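Local coordinates for annexin A8 (Homo sapiens, PDB 1W3W), which binds calcium and phospholipid as a member of the annexin family and acts as an indirect inhibitor of the thromboplastin-specific complex of blood coagulation, at residues A[213-217]-A[248-252]; A[154-158]-A[239-244]. All coordinates share one frame; numbering follows the deposited sequence.

In the fold
Both contacts use helix 238-252: interaction 2 takes its first half and interaction 1 its C-terminal end, and their centres lie about 16 Å apart. Along the chain the segments alternate, 154-158, 213-217, 239-244 and 248-252. Interaction 1 joins helices 210-224 and 238-252, with 213-217 inside the predicted third annexin repeat and 248-252 running over its end, whereas interaction 2 ties segment 154-158, in the predicted second repeat, to 239-244 in the third. Helix 238-252 therefore packs on helix 153-163 near its start and on helix 210-224 near its C-terminus. Each contact is between helices and has no cross-segment hydrogen bonds, in a chain without strands, and each lies away from the calcium site.

Interaction 1: A[213-217]-A[248-252]; sequences LLRVF and VKCTQ
Thr251 presents its methyl group to three side chains of segment 213-217. Its CG2 comes within 4.0 Å of Leu213 CB, the threonine lying roughly perpendicular to that leucine. The same methyl is 4.0 Å from Leu214 CG, where the two side chains run alongside in opposite senses, and 4.2 Å from Phe217 CE2. The rotation of Thr251 turns this methyl toward the other helix: OG1 lies beside the backbone N (chi1 -67°) and bonds back to Val247 O within its own helix, which leaves CG2 anti to that N and pointing across.

One turn earlier on the same helix, both methyls of Val248 meet the far end of the Phe217 ring. CG2 lies 3.9 Å from Phe217 CZ and CG1 is 4.0 Å from Phe217 CE2, an oblique approach. On one face of the ring, offset toward its rim, is Leu213 O, the carbonyl that accepts the backbone N-H of Phe217. At the more exposed margin, Leu214 CD2 rests 4.2 Å from Gln252 CA, so the leucine lies against the root of the glutamine side chain.

No hydrogen bond or salt bridge spans the segments, and the axes stay 10.6 Å apart at their closest with a crossing angle of -111°. This steep crossing is consistent with the annexin repeat, in which the third of five helices lies across the other four. Around the contact, helix 228-235 supplies Ile228 to both Phe217 and Val248 and Ile232 to Val248. Helix 198-207 backs Leu213 with Ile204 and Phe217 with Leu205, and helix 176-191 packs against helix 210-224 through Val216, which meets Asp182 and Leu186.

Interaction 2: A[154-158]-A[239-244]; sequences YLERI and SLEEAM
Leu155 and Leu240 mark the closest backbone approach, their CA atoms only 5.2 Å apart, and each reaches over to the opposite helix. Leu155 has CG anti to the backbone N (chi1 177°), which carries its branched end to Ser239: CD1 stands 3.9 Å from Ser239 O, and CD2 is 4.0 Å from Ser239 CB. The hydroxyl of Ser239 has its partner outside the pair, in a hydrogen bond with the carboxylate of Glu113. Leu240 packs both its methyls on Tyr154 CB, CD2 at 3.8 Å. Further along, Ile158 CG2 sits 4.1 Å from Ala243 CB.

The segments run nearly parallel, 25° between their directions, and join the predicted second and third annexin repeats, which pair closely in the annexin fold. Helix 153-163 is also tied to the third repeat by the disulfide Cys161-Cys206. Ile117 of helix 113-122 packs against Leu155 and Ala243 on this buried side.

A longer touch joins Ile158 CD1 to Met244 CG at 4.3 Å, where the buried Met244 also lies against Phe201 and Ile202. In contrast to the buried Leu155, Ile158, Leu240 and Ala243, the exposed Tyr154 on the outer side contributes mainly its CB, its ring leading away from helix 238-252.

Interaction 1: A[213-217]-A[248-252]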
ATOM      1  N   LEU A 213     -20.505   2.278  -6.478  1.00 18.78           N
ATOM      2  CA  LEU A 213     -20.054   3.589  -6.001  1.00 18.99           C
ATOM      3  C   LEU A 213     -19.782   4.530  -7.150  1.00 18.75           C
ATOM      4  O   LEU A 213     -20.081   5.713  -7.053  1.00 17.90           O
ATOM      5  CB  LEU A 213     -18.811   3.473  -5.123  1.00 19.02           C
ATOM      6  CG  LEU A 213     -19.039   3.017  -3.681  1.00 19.93           C
ATOM      7  CD1 LEU A 213     -17.696   2.866  -3.006  1.00 21.92           C
ATOM      8  CD2 LEU A 213     -19.917   3.964  -2.908  1.00 19.63           C
ATOM      9  N   LEU A 214     -19.255   4.010  -8.259  1.00 19.28           N
ATOM     10  CA  LEU A 214     -19.027   4.868  -9.428  1.00 19.84           C
ATOM     11  C   LEU A 214     -20.320   5.473  -9.928  1.00 19.80           C
ATOM     12  O   LEU A 214     -20.357   6.649 -10.323  1.00 19.48           O
ATOM     13  CB  LEU A 214     -18.335   4.106 -10.554  1.00 20.61           C
ATOM     14  CG  LEU A 214     -16.857   3.837 -10.246  1.00 22.09           C
ATOM     15  CD1 LEU A 214     -16.294   2.774 -11.177  1.00 24.10           C
ATOM     16  CD2 LEU A 214     -16.073   5.120 -10.353  1.00 23.25           C
ATOM     17  N   ARG A 215     -21.383   4.675  -9.925  1.00 19.06           N
ATOM     18  CA  ARG A 215     -22.690   5.191 -10.308  1.00 19.24           C
ATOM     19  C   ARG A 215     -23.224   6.179  -9.257  1.00 17.93           C
ATOM     20  O   ARG A 215     -23.857   7.157  -9.611  1.00 17.66           O
ATOM     21  CB  ARG A 215     -23.669   4.042 -10.541  1.00 19.83           C
ATOM     22  CG  ARG A 215     -25.056   4.479 -10.978  1.00 24.33           C
ATOM     23  CD  ARG A 215     -25.117   4.990 -12.403  1.00 30.44           C
ATOM     24  NE  ARG A 215     -26.448   4.766 -12.963  1.00 36.05           N
ATOM     25  CZ  ARG A 215     -26.868   3.629 -13.530  1.00 38.84           C
ATOM     26  NH1 ARG A 215     -26.063   2.570 -13.645  1.00 40.04           N
ATOM     27  NH2 ARG A 215     -28.109   3.558 -13.995  1.00 40.57           N
ATOM     28  N   VAL A 216     -22.989   5.908  -7.977  1.00 16.73           N
ATOM     29  CA  VAL A 216     -23.400   6.816  -6.926  1.00 16.77           C
ATOM     30  C   VAL A 216     -22.712   8.175  -7.125  1.00 16.95           C
ATOM     31  O   VAL A 216     -23.359   9.201  -6.983  1.00 15.62           O
ATOM     32  CB  VAL A 216     -23.113   6.259  -5.512  1.00 16.59           C
ATOM     33  CG1 VAL A 216     -23.314   7.320  -4.448  1.00 16.79           C
ATOM     34  CG2 VAL A 216     -23.996   5.057  -5.209  1.00 16.40           C
ATOM     35  N   PHE A 217     -21.425   8.177  -7.474  1.00 17.58           N
ATOM     36  CA  PHE A 217     -20.691   9.430  -7.639  1.00 18.61           C
ATOM     37  C   PHE A 217     -21.244  10.233  -8.799  1.00 19.51           C
ATOM     38  O   PHE A 217     -21.354  11.447  -8.708  1.00 19.97           O
ATOM     39  CB  PHE A 217     -19.195   9.204  -7.858  1.00 18.91           C
ATOM     40  CG  PHE A 217     -18.495   8.518  -6.728  1.00 18.78           C
ATOM     41  CD1 PHE A 217     -19.038   8.461  -5.448  1.00 19.43           C
ATOM     42  CD2 PHE A 217     -17.260   7.947  -6.944  1.00 20.56           C
ATOM     43  CE1 PHE A 217     -18.367   7.834  -4.424  1.00 20.36           C
ATOM     44  CE2 PHE A 217     -16.597   7.315  -5.920  1.00 20.88           C
ATOM     45  CZ  PHE A 217     -17.158   7.242  -4.672  1.00 21.14           C
ATOM     46  N   VAL A 248     -12.399   6.994  -2.304  1.00 15.38           N
ATOM     47  CA  VAL A 248     -12.874   7.541  -3.570  1.00 15.66           C
ATOM     48  C   VAL A 248     -11.832   7.367  -4.692  1.00 16.17           C
ATOM     49  O   VAL A 248     -12.151   6.867  -5.778  1.00 15.74           O
ATOM     50  CB  VAL A 248     -13.292   9.040  -3.424  1.00 15.69           C
ATOM     51  CG1 VAL A 248     -13.526   9.666  -4.763  1.00 16.30           C
ATOM     52  CG2 VAL A 248     -14.551   9.165  -2.575  1.00 16.53           C
ATOM     53  N   LYS A 249     -10.581   7.737  -4.416  1.00 16.37           N
ATOM     54  CA  LYS A 249      -9.509   7.624  -5.419  1.00 17.00           C
ATOM     55  C   LYS A 249      -9.261   6.178  -5.833  1.00 17.00           C
ATOM     56  O   LYS A 249      -9.079   5.898  -7.026  1.00 16.90           O
ATOM     57  CB  LYS A 249      -8.216   8.247  -4.892  1.00 17.69           C
ATOM     58  CG  LYS A 249      -8.268   9.757  -4.817  1.00 19.43           C
ATOM     59  CD  LYS A 249      -7.098  10.306  -4.040  1.00 23.33           C
ATOM     60  CE  LYS A 249      -6.953  11.806  -4.285  1.00 25.67           C
ATOM     61  NZ  LYS A 249      -5.988  12.381  -3.316  1.00 28.39           N
ATOM     62  N   CYS A 250      -9.265   5.260  -4.862  1.00 16.76           N
ATOM     63  CA  CYS A 250      -9.042   3.838  -5.141  1.00 17.15           C
ATOM     64  C   CYS A 250     -10.180   3.225  -5.962  1.00 17.78           C
ATOM     65  O   CYS A 250      -9.976   2.305  -6.745  1.00 17.47           O
ATOM     66  CB  CYS A 250      -8.846   3.063  -3.844  1.00 17.29           C
ATOM     67  SG  CYS A 250      -7.231   3.377  -3.085  1.00 17.29           S
ATOM     68  N   THR A 251     -11.377   3.761  -5.790  1.00 18.16           N
ATOM     69  CA  THR A 251     -12.544   3.307  -6.537  1.00 18.68           C
ATOM     70  C   THR A 251     -12.467   3.738  -7.989  1.00 18.76           C
ATOM     71  O   THR A 251     -12.790   2.967  -8.879  1.00 19.37           O
ATOM     72  CB  THR A 251     -13.813   3.895  -5.882  1.00 19.00           C
ATOM     73  OG1 THR A 251     -13.978   3.326  -4.582  1.00 18.45           O
ATOM     74  CG2 THR A 251     -15.073   3.506  -6.643  1.00 20.76           C
ATOM     75  N   GLN A 252     -12.049   4.976  -8.216  1.00 18.53           N
ATOM     76  CA  GLN A 252     -11.970   5.562  -9.552  1.00 19.48           C
ATOM     77  C   GLN A 252     -10.828   4.972 -10.390  1.00 19.47           C
ATOM     78  O   GLN A 252     -11.026   4.567 -11.528  1.00 19.52           O
ATOM     79  CB  GLN A 252     -11.786   7.074  -9.434  1.00 19.68           C
ATOM     80  CG  GLN A 252     -13.007   7.741  -8.853  1.00 21.80           C
ATOM     81  CD  GLN A 252     -12.804   9.205  -8.537  1.00 24.78           C
ATOM     82  OE1 GLN A 252     -13.768   9.971  -8.542  1.00 28.36           O
ATOM     83  NE2 GLN A 252     -11.568   9.598  -8.252  1.00 24.60           N
TER

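Interaction 2: A[154-158]-A[239-244]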
ATOM      1  N   TYR A 154     -14.651   8.526  14.286  1.00 29.04           N
ATOM      2  CA  TYR A 154     -15.173   8.100  13.001  1.00 29.02           C
ATOM      3  C   TYR A 154     -14.089   7.402  12.172  1.00 28.23           C
ATOM      4  O   TYR A 154     -14.403   6.550  11.360  1.00 27.93           O
ATOM      5  CB  TYR A 154     -15.782   9.291  12.254  1.00 29.59           C
ATOM      6  CG  TYR A 154     -17.090   9.745  12.868  1.00 32.01           C
ATOM      7  CD1 TYR A 154     -18.129   8.839  13.067  1.00 34.73           C
ATOM      8  CD2 TYR A 154     -17.276  11.060  13.282  1.00 35.49           C
ATOM      9  CE1 TYR A 154     -19.331   9.229  13.649  1.00 37.15           C
ATOM     10  CE2 TYR A 154     -18.482  11.468  13.865  1.00 37.50           C
ATOM     11  CZ  TYR A 154     -19.505  10.540  14.045  1.00 38.77           C
ATOM     12  OH  TYR A 154     -20.708  10.906  14.613  1.00 41.65           O
ATOM     13  N   LEU A 155     -12.824   7.751  12.398  1.00 27.56           N
ATOM     14  CA  LEU A 155     -11.715   7.079  11.724  1.00 27.07           C
ATOM     15  C   LEU A 155     -11.756   5.599  12.060  1.00 26.72           C
ATOM     16  O   LEU A 155     -11.679   4.769  11.172  1.00 26.05           O
ATOM     17  CB  LEU A 155     -10.367   7.655  12.144  1.00 27.34           C
ATOM     18  CG  LEU A 155      -9.178   6.928  11.500  1.00 27.69           C
ATOM     19  CD1 LEU A 155      -9.121   7.231  10.014  1.00 27.68           C
ATOM     20  CD2 LEU A 155      -7.887   7.307  12.177  1.00 28.74           C
ATOM     21  N   GLU A 156     -11.894   5.292  13.351  1.00 26.16           N
ATOM     22  CA  GLU A 156     -12.035   3.920  13.828  1.00 26.23           C
ATOM     23  C   GLU A 156     -13.168   3.168  13.151  1.00 25.78           C
ATOM     24  O   GLU A 156     -13.014   1.997  12.793  1.00 25.53           O
ATOM     25  CB  GLU A 156     -12.273   3.908  15.338  1.00 26.79           C
ATOM     26  CG  GLU A 156     -12.165   2.534  15.976  1.00 28.37           C
ATOM     27  CD  GLU A 156     -13.450   1.732  15.935  1.00 32.33           C
ATOM     28  OE1 GLU A 156     -14.552   2.306  15.849  1.00 36.05           O
ATOM     29  OE2 GLU A 156     -13.362   0.497  15.989  1.00 37.01           O
ATOM     30  N   ARG A 157     -14.305   3.840  12.999  1.00 25.06           N
ATOM     31  CA  ARG A 157     -15.476   3.252  12.377  1.00 25.04           C
ATOM     32  C   ARG A 157     -15.243   2.894  10.907  1.00 23.41           C
ATOM     33  O   ARG A 157     -15.596   1.805  10.486  1.00 22.16           O
ATOM     34  CB  ARG A 157     -16.678   4.199  12.501  1.00 26.03           C
ATOM     35  CG  ARG A 157     -17.113   4.456  13.964  1.00 29.50           C
ATOM     36  CD  ARG A 157     -18.036   3.390  14.542  1.00 35.35           C
ATOM     37  NE  ARG A 157     -19.296   3.976  15.020  1.00 40.14           N
ATOM     38  CZ  ARG A 157     -20.100   3.441  15.943  1.00 43.73           C
ATOM     39  NH1 ARG A 157     -19.813   2.276  16.528  1.00 45.08           N
ATOM     40  NH2 ARG A 157     -21.214   4.084  16.283  1.00 45.54           N
ATOM     41  N   ILE A 158     -14.668   3.807  10.120  1.00 22.14           N
ATOM     42  CA  ILE A 158     -14.424   3.494   8.706  1.00 21.69           C
ATOM     43  C   ILE A 158     -13.363   2.395   8.526  1.00 21.02           C
ATOM     44  O   ILE A 158     -13.502   1.542   7.662  1.00 20.94           O
ATOM     45  CB  ILE A 158     -14.095   4.755   7.860  1.00 21.67           C
ATOM     46  CG1 ILE A 158     -14.186   4.416   6.368  1.00 21.95           C
ATOM     47  CG2 ILE A 158     -12.729   5.327   8.189  1.00 21.69           C
ATOM     48  CD1 ILE A 158     -14.059   5.626   5.478  1.00 24.10           C
ATOM     49  N   SER A 239      -7.742  12.986   9.503  1.00 28.18           N
ATOM     50  CA  SER A 239      -7.610  11.593   9.103  1.00 27.73           C
ATOM     51  C   SER A 239      -8.869  11.038   8.450  1.00 26.51           C
ATOM     52  O   SER A 239      -8.770  10.258   7.512  1.00 25.55           O
ATOM     53  CB  SER A 239      -7.225  10.735  10.304  1.00 27.93           C
ATOM     54  OG  SER A 239      -5.832  10.856  10.521  1.00 30.67           O
ATOM     55  N   LEU A 240     -10.041  11.426   8.951  1.00 25.34           N
ATOM     56  CA  LEU A 240     -11.299  10.977   8.358  1.00 24.89           C
ATOM     57  C   LEU A 240     -11.398  11.427   6.890  1.00 23.70           C
ATOM     58  O   LEU A 240     -11.768  10.643   6.030  1.00 23.10           O
ATOM     59  CB  LEU A 240     -12.516  11.468   9.163  1.00 25.13           C
ATOM     60  CG  LEU A 240     -13.877  10.966   8.644  1.00 26.25           C
ATOM     61  CD1 LEU A 240     -13.974   9.448   8.771  1.00 27.69           C
ATOM     62  CD2 LEU A 240     -15.044  11.636   9.367  1.00 26.68           C
ATOM     63  N   GLU A 241     -11.036  12.677   6.619  1.00 22.87           N
ATOM     64  CA  GLU A 241     -10.986  13.207   5.256  1.00 22.21           C
ATOM     65  C   GLU A 241     -10.046  12.394   4.358  1.00 21.42           C
ATOM     66  O   GLU A 241     -10.420  12.006   3.240  1.00 20.04           O
ATOM     67  CB  GLU A 241     -10.546  14.684   5.257  1.00 22.86           C
ATOM     68  CG  GLU A 241     -10.561  15.344   3.872  1.00 24.53           C
ATOM     69  CD  GLU A 241      -9.874  16.704   3.818  1.00 28.04           C
ATOM     70  OE1 GLU A 241      -9.525  17.250   4.882  1.00 32.07           O
ATOM     71  OE2 GLU A 241      -9.668  17.232   2.699  1.00 30.55           O
ATOM     72  N   GLU A 242      -8.834  12.143   4.854  1.00 20.67           N
ATOM     73  CA  GLU A 242      -7.830  11.351   4.135  1.00 20.51           C
ATOM     74  C   GLU A 242      -8.384   9.981   3.773  1.00 19.15           C
ATOM     75  O   GLU A 242      -8.243   9.531   2.634  1.00 19.85           O
ATOM     76  CB  GLU A 242      -6.550  11.197   4.977  1.00 20.62           C
ATOM     77  CG  GLU A 242      -5.340  10.628   4.228  1.00 23.03           C
ATOM     78  CD  GLU A 242      -4.079  10.547   5.101  1.00 26.41           C
ATOM     79  OE1 GLU A 242      -3.156   9.754   4.790  1.00 27.27           O
ATOM     80  OE2 GLU A 242      -4.012  11.272   6.115  1.00 29.46           O
ATOM     81  N   ALA A 243      -9.039   9.343   4.733  1.00 18.07           N
ATOM     82  CA  ALA A 243      -9.588   8.005   4.565  1.00 17.72           C
ATOM     83  C   ALA A 243     -10.693   7.974   3.514  1.00 17.69           C
ATOM     84  O   ALA A 243     -10.686   7.100   2.644  1.00 17.02           O
ATOM     85  CB  ALA A 243     -10.117   7.475   5.895  1.00 18.30           C
ATOM     86  N   MET A 244     -11.627   8.928   3.587  1.00 17.11           N
ATOM     87  CA  MET A 244     -12.711   9.032   2.598  1.00 17.75           C
ATOM     88  C   MET A 244     -12.214   9.309   1.190  1.00 16.90           C
ATOM     89  O   MET A 244     -12.615   8.625   0.252  1.00 16.54           O
ATOM     90  CB  MET A 244     -13.741  10.093   3.006  1.00 18.35           C
ATOM     91  CG  MET A 244     -14.652   9.603   4.096  1.00 20.46           C
ATOM     92  SD  MET A 244     -15.927  10.761   4.610  1.00 27.00           S
ATOM     93  CE  MET A 244     -16.644   9.754   5.804  1.00 27.12           C
TER